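Local coordinates for scyllo-inositol 2-dehydrogenase (NADP(+)) IolW (Bacillus subtilis subsp. subtilis, PDB 3GDO), which catalyses the reversible NADPH-dependent reduction of scyllo-inosose to scyllo-inositol and cannot use NADH in place of NADPH, at residues F190-V200 and Y212-L222; V232-Q240 and S247-G255. One frame throughout, in Å; residues are numbered along the deposited sequence.

Contact 1: residues F190-V200 and Y212-L222; sequences FGMPKAVTANV and YFHLTLDYGKL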
loop_
_atom_site.group_PDB
_atom_site.type_symbol
_atom_site.label_atom_id
_atom_site.label_comp_id
_atom_site.label_asym_id
_atom_site.label_seq_id
_atom_site.Cartn_x
_atom_site.Cartn_y
_atom_site.Cartn_z
ATOM N N PHE B 190 -10.534 -14.821 -4.919
ATOM C CA PHE B 190 -11.685 -13.991 -5.256
ATOM C C PHE B 190 -12.115 -14.065 -6.720
ATOM O O PHE B 190 -13.013 -13.317 -7.122
ATOM C CB PHE B 190 -11.405 -12.491 -4.946
ATOM C CG PHE B 190 -10.783 -12.228 -3.609
ATOM C CD1 PHE B 190 -11.503 -12.437 -2.421
ATOM C CD2 PHE B 190 -9.471 -11.723 -3.529
ATOM C CE1 PHE B 190 -10.900 -12.152 -1.151
ATOM C CE2 PHE B 190 -8.871 -11.442 -2.262
ATOM C CZ PHE B 190 -9.585 -11.642 -1.093
ATOM N N GLY B 191 -11.492 -14.919 -7.524
ATOM C CA GLY B 191 -11.836 -15.008 -8.956
ATOM C C GLY B 191 -11.258 -13.848 -9.735
ATOM O O GLY B 191 -10.376 -13.132 -9.244
ATOM N N MET B 192 -11.739 -13.640 -10.949
ATOM C CA MET B 192 -11.210 -12.603 -11.796
ATOM C C MET B 192 -11.805 -11.256 -11.413
ATOM O O MET B 192 -13.007 -11.176 -11.095
ATOM C CB MET B 192 -11.503 -12.904 -13.284
ATOM C CG MET B 192 -10.561 -13.978 -13.947
ATOM S SD MET B 192 -8.784 -13.564 -13.962
ATOM C CE MET B 192 -8.657 -12.745 -15.508
ATOM N N PRO B 193 -10.975 -10.182 -11.470
ATOM C CA PRO B 193 -11.447 -8.828 -11.212
ATOM C C PRO B 193 -12.139 -8.247 -12.446
ATOM O O PRO B 193 -12.118 -8.842 -13.513
ATOM C CB PRO B 193 -10.147 -8.054 -10.934
ATOM C CG PRO B 193 -9.131 -8.742 -11.799
ATOM C CD PRO B 193 -9.523 -10.215 -11.766
ATOM N N LYS B 194 -12.730 -7.071 -12.332
ATOM C CA LYS B 194 -13.295 -6.502 -13.534
ATOM C C LYS B 194 -12.374 -5.526 -14.237
ATOM O O LYS B 194 -12.633 -5.165 -15.381
ATOM C CB LYS B 194 -14.669 -5.916 -13.311
ATOM C CG LYS B 194 -14.854 -5.033 -12.123
ATOM C CD LYS B 194 -16.369 -4.825 -11.985
ATOM C CE LYS B 194 -16.768 -4.083 -10.714
ATOM N NZ LYS B 194 -16.508 -2.618 -10.853
ATOM N N ALA B 195 -11.283 -5.128 -13.573
ATOM C CA ALA B 195 -10.340 -4.235 -14.203
ATOM C C ALA B 195 -9.007 -4.291 -13.484
ATOM O O ALA B 195 -8.927 -4.802 -12.349
ATOM C CB ALA B 195 -10.896 -2.811 -14.261
ATOM N N VAL B 196 -7.961 -3.816 -14.164
ATOM C CA VAL B 196 -6.608 -3.779 -13.599
ATOM C C VAL B 196 -6.074 -2.392 -13.886
ATOM O O VAL B 196 -6.188 -1.900 -15.022
ATOM C CB VAL B 196 -5.679 -4.829 -14.273
ATOM C CG1 VAL B 196 -4.211 -4.732 -13.781
ATOM C CG2 VAL B 196 -6.217 -6.244 -14.085
ATOM N N THR B 197 -5.510 -1.746 -12.867
ATOM C CA THR B 197 -4.832 -0.457 -13.058
ATOM C C THR B 197 -3.397 -0.656 -12.535
ATOM O O THR B 197 -3.197 -1.183 -11.425
ATOM C CB THR B 197 -5.594 0.674 -12.348
ATOM O OG1 THR B 197 -6.964 0.697 -12.790
ATOM C CG2 THR B 197 -4.943 2.082 -12.611
ATOM N N ALA B 198 -2.382 -0.277 -13.301
ATOM C CA ALA B 198 -1.032 -0.667 -12.866
ATOM C C ALA B 198 0.042 0.316 -13.280
ATOM O O ALA B 198 -0.083 1.005 -14.292
ATOM C CB ALA B 198 -0.697 -2.076 -13.399
ATOM N N ASN B 199 1.119 0.329 -12.493
ATOM C CA ASN B 199 2.358 0.966 -12.875
ATOM C C ASN B 199 3.441 -0.108 -12.800
ATOM O O ASN B 199 3.622 -0.787 -11.768
ATOM C CB ASN B 199 2.652 2.175 -11.970
ATOM C CG ASN B 199 3.917 2.934 -12.383
ATOM O OD1 ASN B 199 4.194 3.105 -13.583
ATOM N ND2 ASN B 199 4.706 3.375 -11.390
ATOM N N VAL B 200 4.152 -0.296 -13.903
ATOM C CA VAL B 200 5.158 -1.346 -13.967
ATOM C C VAL B 200 6.406 -0.655 -14.552
ATOM O O VAL B 200 6.337 -0.051 -15.632
ATOM C CB VAL B 200 4.626 -2.565 -14.810
ATOM C CG1 VAL B 200 5.637 -3.647 -14.961
ATOM C CG2 VAL B 200 3.341 -3.166 -14.164
ATOM N N TYR B 212 9.884 -2.958 -10.355
ATOM C CA TYR B 212 8.851 -2.333 -9.564
ATOM C C TYR B 212 7.482 -2.553 -10.207
ATOM O O TYR B 212 7.295 -2.335 -11.419
ATOM C CB TYR B 212 9.150 -0.823 -9.439
ATOM C CG TYR B 212 8.082 -0.043 -8.730
ATOM C CD1 TYR B 212 8.236 0.337 -7.392
ATOM C CD2 TYR B 212 6.894 0.296 -9.384
ATOM C CE1 TYR B 212 7.227 1.055 -6.721
ATOM C CE2 TYR B 212 5.882 0.963 -8.748
ATOM C CZ TYR B 212 6.048 1.336 -7.402
ATOM O OH TYR B 212 5.057 2.052 -6.807
ATOM N N PHE B 213 6.507 -2.945 -9.394
ATOM C CA PHE B 213 5.129 -3.003 -9.868
ATOM C C PHE B 213 4.182 -2.638 -8.745
ATOM O O PHE B 213 4.400 -2.973 -7.547
ATOM C CB PHE B 213 4.783 -4.407 -10.450
ATOM C CG PHE B 213 4.855 -5.512 -9.433
ATOM C CD1 PHE B 213 3.770 -5.774 -8.579
ATOM C CD2 PHE B 213 6.001 -6.270 -9.295
ATOM C CE1 PHE B 213 3.855 -6.766 -7.614
ATOM C CE2 PHE B 213 6.098 -7.239 -8.323
ATOM C CZ PHE B 213 5.007 -7.511 -7.495
ATOM N N HIS B 214 3.116 -1.983 -9.150
ATOM C CA HIS B 214 2.013 -1.676 -8.270
ATOM C C HIS B 214 0.703 -1.947 -9.045
ATOM O O HIS B 214 0.396 -1.252 -10.014
ATOM C CB HIS B 214 2.076 -0.191 -7.871
ATOM C CG HIS B 214 1.161 0.128 -6.748
ATOM N ND1 HIS B 214 -0.206 0.289 -6.923
ATOM C CD2 HIS B 214 1.391 0.199 -5.411
ATOM C CE1 HIS B 214 -0.764 0.503 -5.740
ATOM N NE2 HIS B 214 0.179 0.439 -4.807
ATOM N N LEU B 215 -0.050 -2.954 -8.654
ATOM C CA LEU B 215 -1.275 -3.286 -9.384
ATOM C C LEU B 215 -2.500 -3.113 -8.506
ATOM O O LEU B 215 -2.479 -3.488 -7.333
ATOM C CB LEU B 215 -1.237 -4.762 -9.839
ATOM C CG LEU B 215 -0.599 -5.194 -11.155
ATOM C CD1 LEU B 215 0.891 -4.816 -11.213
ATOM C CD2 LEU B 215 -0.763 -6.710 -11.263
ATOM N N THR B 216 -3.559 -2.564 -9.079
ATOM C CA THR B 216 -4.860 -2.567 -8.431
ATOM C C THR B 216 -5.809 -3.472 -9.232
ATOM O O THR B 216 -6.055 -3.215 -10.443
ATOM C CB THR B 216 -5.471 -1.134 -8.345
ATOM O OG1 THR B 216 -4.592 -0.272 -7.596
ATOM C CG2 THR B 216 -6.868 -1.167 -7.697
ATOM N N LEU B 217 -6.310 -4.506 -8.580
ATOM C CA LEU B 217 -7.380 -5.362 -9.152
ATOM C C LEU B 217 -8.752 -4.976 -8.615
ATOM O O LEU B 217 -9.019 -5.052 -7.396
ATOM C CB LEU B 217 -7.111 -6.856 -8.939
ATOM C CG LEU B 217 -6.062 -7.550 -9.821
ATOM C CD1 LEU B 217 -4.687 -6.904 -9.778
ATOM C CD2 LEU B 217 -5.920 -9.045 -9.436
ATOM N N ASP B 218 -9.595 -4.528 -9.550
ATOM C CA ASP B 218 -10.851 -3.894 -9.221
ATOM C C ASP B 218 -11.925 -4.975 -9.111
ATOM O O ASP B 218 -12.296 -5.592 -10.114
ATOM C CB ASP B 218 -11.197 -2.835 -10.302
ATOM C CG ASP B 218 -12.562 -2.130 -10.063
ATOM O OD1 ASP B 218 -13.201 -2.297 -8.994
ATOM O OD2 ASP B 218 -12.991 -1.398 -10.985
ATOM N N TYR B 219 -12.371 -5.233 -7.891
ATOM C CA TYR B 219 -13.513 -6.118 -7.667
ATOM C C TYR B 219 -14.693 -5.297 -7.105
ATOM O O TYR B 219 -15.410 -5.787 -6.264
ATOM C CB TYR B 219 -13.160 -7.185 -6.652
ATOM C CG TYR B 219 -12.084 -8.186 -7.061
ATOM C CD1 TYR B 219 -12.431 -9.442 -7.618
ATOM C CD2 TYR B 219 -10.730 -7.907 -6.859
ATOM C CE1 TYR B 219 -11.442 -10.390 -7.971
ATOM C CE2 TYR B 219 -9.744 -8.848 -7.188
ATOM C CZ TYR B 219 -10.101 -10.080 -7.757
ATOM O OH TYR B 219 -9.114 -10.974 -8.086
ATOM N N GLY B 220 -14.852 -4.041 -7.515
ATOM C CA GLY B 220 -15.996 -3.223 -7.051
ATOM C C GLY B 220 -15.737 -2.703 -5.645
ATOM O O GLY B 220 -14.869 -1.841 -5.425
ATOM N N LYS B 221 -16.488 -3.218 -4.685
ATOM C CA LYS B 221 -16.320 -2.812 -3.307
ATOM C C LYS B 221 -14.940 -3.285 -2.801
ATOM O O LYS B 221 -14.227 -2.534 -2.112
ATOM C CB LYS B 221 -17.443 -3.381 -2.459
ATOM C CG LYS B 221 -17.334 -2.974 -0.999
ATOM C CD LYS B 221 -18.429 -3.645 -0.157
ATOM C CE LYS B 221 -18.038 -3.603 1.319
ATOM N NZ LYS B 221 -19.067 -4.245 2.176
ATOM N N LEU B 222 -14.583 -4.515 -3.160
ATOM C CA LEU B 222 -13.275 -5.110 -2.849
ATOM C C LEU B 222 -12.172 -4.549 -3.757
ATOM O O LEU B 222 -12.302 -4.527 -5.008
ATOM C CB LEU B 222 -13.324 -6.638 -2.976
ATOM C CG LEU B 222 -12.013 -7.451 -2.943
ATOM C CD1 LEU B 222 -11.258 -7.181 -1.630
ATOM C CD2 LEU B 222 -12.241 -8.984 -3.128
HETATM O O HOH W 1 -2.327 0.435 -8.959
HETATM O O HOH W 2 3.425 3.239 -8.626
#
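Tyr-219 packs tightly against the end of helix 174-190 and the link from it, Phe-190 to Pro-193. Pro-193 CB sits over the centre of the phenol ring, 3.8 Å from its centroid, a CH-pi contact, while the edge of the Phe-190 ring is directed at the Tyr-219 face, planes at 67°. The phenol OH donates to Gly-191 O at 2.8 Å, nearly in line with the carbonyl bond. A leucine in place of Tyr-219 would probably leave the Gly-191 carbonyl without this donor and strip Pro-193 of its aromatic platform. Leu-222 CD2 lies over a Phe-190 face, 3.7 Å from the centroid.

Lys-194 makes the looser, exposed margin: bent at its last torsion (chi4 77°), it brings NZ to Asp-218 OD2 at a long 3.7 Å. Along the strands, Thr-197 and Thr-216 exchange two backbone bonds, and one water joins Thr-197 O, Thr-216 OG1 and His-214 ND1. On the face bearing Thr-197 and Asn-199, the His-214 ring meets that of His-214 of the second subunit, whereas Ala-198 and Leu-215 pack against helix 323-342 at Ala-336. Aromatic and apolar contacts thus fasten the end remote from the hairpin connection, and a polar, hydrated face is turned to the dimer.

Contact 2: residues V232-Q240 and S247-G255; sequences VPANGPRYQ and SFIKYGIDG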
loop_
_atom_site.group_PDB
_atom_site.type_symbol
_atom_site.label_atom_id
_atom_site.label_comp_id
_atom_site.label_asym_id
_atom_site.label_seq_id
_atom_site.Cartn_x
_atom_site.Cartn_y
_atom_site.Cartn_z
ATOM N N VAL B 232 14.199 -1.739 -1.303
ATOM C CA VAL B 232 13.378 -1.688 -0.126
ATOM C C VAL B 232 14.159 -2.279 1.041
ATOM O O VAL B 232 14.129 -3.489 1.248
ATOM C CB VAL B 232 11.996 -2.441 -0.291
ATOM C CG1 VAL B 232 11.216 -2.428 1.043
ATOM C CG2 VAL B 232 11.132 -1.832 -1.353
ATOM N N PRO B 233 14.871 -1.418 1.807
ATOM C CA PRO B 233 15.708 -1.956 2.903
ATOM C C PRO B 233 14.884 -2.745 3.918
ATOM O O PRO B 233 15.306 -3.785 4.363
ATOM C CB PRO B 233 16.311 -0.678 3.528
ATOM C CG PRO B 233 16.569 0.166 2.332
ATOM C CD PRO B 233 15.248 -0.025 1.482
ATOM N N ALA B 234 13.708 -2.268 4.293
ATOM C CA ALA B 234 12.895 -3.070 5.218
ATOM C C ALA B 234 11.478 -3.133 4.742
ATOM O O ALA B 234 10.947 -2.123 4.262
ATOM C CB ALA B 234 12.956 -2.529 6.636
ATOM N N ASN B 235 10.907 -4.339 4.832
ATOM C CA ASN B 235 9.569 -4.631 4.341
ATOM C C ASN B 235 8.527 -4.210 5.357
ATOM O O ASN B 235 8.703 -4.366 6.574
ATOM C CB ASN B 235 9.397 -6.142 4.035
ATOM C CG ASN B 235 10.433 -6.680 3.027
ATOM O OD1 ASN B 235 10.685 -6.064 2.003
ATOM N ND2 ASN B 235 11.062 -7.829 3.346
ATOM N N GLY B 236 7.411 -3.721 4.884
ATOM C CA GLY B 236 6.286 -3.577 5.792
ATOM C C GLY B 236 5.601 -4.927 5.857
ATOM O O GLY B 236 6.178 -5.931 5.472
ATOM N N PRO B 237 4.360 -4.969 6.329
ATOM C CA PRO B 237 3.640 -6.236 6.259
ATOM C C PRO B 237 3.519 -6.798 4.816
ATOM O O PRO B 237 3.392 -6.031 3.820
ATOM C CB PRO B 237 2.254 -5.872 6.731
ATOM C CG PRO B 237 2.307 -4.467 7.232
ATOM C CD PRO B 237 3.547 -3.852 6.833
ATOM N N ARG B 238 3.644 -8.115 4.715
ATOM C CA ARG B 238 3.379 -8.869 3.468
ATOM C C ARG B 238 1.877 -8.786 3.159
ATOM O O ARG B 238 1.493 -8.434 2.038
ATOM C CB ARG B 238 3.835 -10.322 3.582
ATOM C CG ARG B 238 3.523 -11.152 2.306
ATOM C CD ARG B 238 4.322 -12.449 2.254
ATOM N NE ARG B 238 3.938 -13.334 1.130
ATOM C CZ ARG B 238 4.589 -13.437 -0.035
ATOM N NH1 ARG B 238 5.659 -12.663 -0.304
ATOM N NH2 ARG B 238 4.163 -14.324 -0.951
ATOM N N TYR B 239 1.048 -9.071 4.157
ATOM C CA TYR B 239 -0.426 -9.001 4.039
ATOM C C TYR B 239 -1.058 -7.985 4.964
ATOM O O TYR B 239 -0.773 -7.944 6.155
ATOM C CB TYR B 239 -1.114 -10.367 4.322
ATOM C CG TYR B 239 -0.625 -11.469 3.400
ATOM C CD1 TYR B 239 -1.215 -11.654 2.139
ATOM C CD2 TYR B 239 0.452 -12.262 3.748
ATOM C CE1 TYR B 239 -0.760 -12.631 1.268
ATOM C CE2 TYR B 239 0.925 -13.237 2.872
ATOM C CZ TYR B 239 0.314 -13.404 1.628
ATOM O OH TYR B 239 0.780 -14.361 0.743
ATOM N N GLN B 240 -1.975 -7.219 4.406
ATOM C CA GLN B 240 -2.894 -6.418 5.179
ATOM C C GLN B 240 -4.259 -6.644 4.583
ATOM O O GLN B 240 -4.555 -6.230 3.415
ATOM C CB GLN B 240 -2.529 -4.914 5.118
ATOM C CG GLN B 240 -1.118 -4.590 5.628
ATOM C CD GLN B 240 -0.670 -3.146 5.340
ATOM O OE1 GLN B 240 -1.184 -2.193 5.910
ATOM N NE2 GLN B 240 0.325 -3.001 4.466
ATOM N N SER B 247 -9.371 -7.477 10.750
ATOM C CA SER B 247 -8.183 -7.178 9.954
ATOM C C SER B 247 -7.134 -8.220 10.297
ATOM O O SER B 247 -6.972 -8.595 11.498
ATOM C CB SER B 247 -7.595 -5.832 10.359
ATOM O OG SER B 247 -8.317 -4.740 9.851
ATOM N N PHE B 248 -6.419 -8.683 9.276
ATOM C CA PHE B 248 -5.275 -9.584 9.472
ATOM C C PHE B 248 -4.049 -8.896 8.923
ATOM O O PHE B 248 -4.038 -8.486 7.750
ATOM C CB PHE B 248 -5.512 -10.930 8.772
ATOM C CG PHE B 248 -4.504 -12.006 9.134
ATOM C CD1 PHE B 248 -4.374 -12.444 10.456
ATOM C CD2 PHE B 248 -3.701 -12.589 8.144
ATOM C CE1 PHE B 248 -3.453 -13.430 10.802
ATOM C CE2 PHE B 248 -2.772 -13.577 8.461
ATOM C CZ PHE B 248 -2.641 -14.013 9.805
ATOM N N ILE B 249 -3.031 -8.704 9.763
ATOM C CA ILE B 249 -1.794 -8.015 9.322
ATOM C C ILE B 249 -0.644 -8.920 9.632
ATOM O O ILE B 249 -0.510 -9.367 10.777
ATOM C CB ILE B 249 -1.501 -6.699 10.046
ATOM C CG1 ILE B 249 -2.703 -5.722 10.053
ATOM C CG2 ILE B 249 -0.187 -6.070 9.497
ATOM C CD1 ILE B 249 -3.156 -5.293 8.748
ATOM N N LYS B 250 0.186 -9.221 8.637
ATOM C CA LYS B 250 1.268 -10.177 8.867
ATOM C C LYS B 250 2.533 -9.831 8.106
ATOM O O LYS B 250 2.463 -9.452 6.915
ATOM C CB LYS B 250 0.802 -11.599 8.486
ATOM C CG LYS B 250 1.871 -12.668 8.790
ATOM C CD LYS B 250 1.363 -14.118 8.503
ATOM C CE LYS B 250 2.416 -15.160 8.901
ATOM N NZ LYS B 250 3.861 -14.787 8.438
ATOM N N TYR B 251 3.671 -10.001 8.776
ATOM C CA TYR B 251 4.997 -9.861 8.162
ATOM C C TYR B 251 5.621 -11.232 7.829
ATOM O O TYR B 251 5.233 -12.252 8.376
ATOM C CB TYR B 251 5.966 -9.133 9.101
ATOM C CG TYR B 251 5.650 -7.678 9.429
ATOM C CD1 TYR B 251 6.497 -6.655 8.971
ATOM C CD2 TYR B 251 4.527 -7.338 10.183
ATOM C CE1 TYR B 251 6.250 -5.307 9.248
ATOM C CE2 TYR B 251 4.251 -5.972 10.500
ATOM C CZ TYR B 251 5.135 -4.973 10.021
ATOM O OH TYR B 251 4.920 -3.665 10.311
ATOM N N GLY B 252 6.620 -11.234 6.959
ATOM C CA GLY B 252 7.508 -12.401 6.840
ATOM C C GLY B 252 7.183 -13.152 5.546
ATOM O O GLY B 252 6.231 -12.809 4.814
ATOM N N ILE B 253 7.988 -14.169 5.282
ATOM C CA ILE B 253 7.858 -14.981 4.087
ATOM C C ILE B 253 8.020 -16.452 4.505
ATOM O O ILE B 253 8.693 -16.759 5.503
ATOM C CB ILE B 253 8.910 -14.514 3.048
ATOM C CG1 ILE B 253 8.412 -14.747 1.600
ATOM C CG2 ILE B 253 10.343 -15.044 3.405
ATOM C CD1 ILE B 253 9.522 -14.849 0.564
ATOM N N ASP B 254 7.351 -17.343 3.775
ATOM C CA ASP B 254 7.410 -18.799 3.998
ATOM C C ASP B 254 8.854 -19.305 3.990
ATOM O O ASP B 254 9.643 -18.896 3.139
ATOM C CB ASP B 254 6.535 -19.511 2.948
ATOM C CG ASP B 254 6.570 -21.026 3.068
ATOM O OD1 ASP B 254 5.581 -21.627 3.570
ATOM O OD2 ASP B 254 7.592 -21.594 2.638
ATOM N N GLY B 255 9.207 -20.135 4.978
ATOM C CA GLY B 255 10.555 -20.701 5.111
ATOM C C GLY B 255 10.941 -21.924 4.233
ATOM O O GLY B 255 12.111 -22.298 4.184
HETATM O O HOH W 3 7.050 -8.435 5.720
#
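Lys-250 O is gripped by two successive backbone N-H groups: Tyr-239 N at 3.1 Å, in the carbonyl plane, and Arg-238 N, whose bond is strongly bent (121°) and weak. Lys-250 N returns a bond to Tyr-239 O; Arg-238 and Tyr-239 together thus face the single residue Lys-250.

Beyond this double grip, Arg-238 runs extended, with CG opposite the backbone N (chi1 178°), and carries CD to 3.2 Å from Gly-252 O. Ile-253 CG1 lies over one face of its guanidinium, 3.9 Å from NH1, and Tyr-153 adds a cation-pi contact. Pro-237 and Tyr-251 lie side by side: the backbone N of Pro-237 stands 3.5 Å above the ring plane toward the rim, and Pro-237 CD reaches Tyr-251 CZ. The hydroxyl of Tyr-251 is hydrogen-bonded to that of Tyr-251 of the second subunit, so the proline packs against a residue of the dimer contact. Pro-237 CB also meets Ile-249 CG2 at 3.7 Å, while Ile-249 CD1 touches Gln-240 CB. A water bridges Gly-236 O and Gly-252 N where the strands part. The phenol of Tyr-239 has its main polar partner in Gln-185. Two residues set against one make a classic beta bulge, here where the hairpin of strands 239-243 and 246-250 gives way to loops in the C-terminal alpha/beta domain of a Gfo/Idh/MocA oxidoreductase.

Contacts 1 and 2 are two hairpins of one mixed sheet, and both touch the second subunit. Contact 1 closes before contact 2 opens along the chain, and both belong to the C-terminal alpha/beta domain, apart from the parallel Rossmann sheet. Their centres lie 20 Å apart and their nearest atoms about 7 Å, without touching. Strands 222-228 and 146-152 run between the two hairpins, and Tyr-149 of the latter touches both Phe-190 of contact 1 and Tyr-239 of contact 2. Since each contact also meets the partner chain, the sheet probably carries both into the dimer interface.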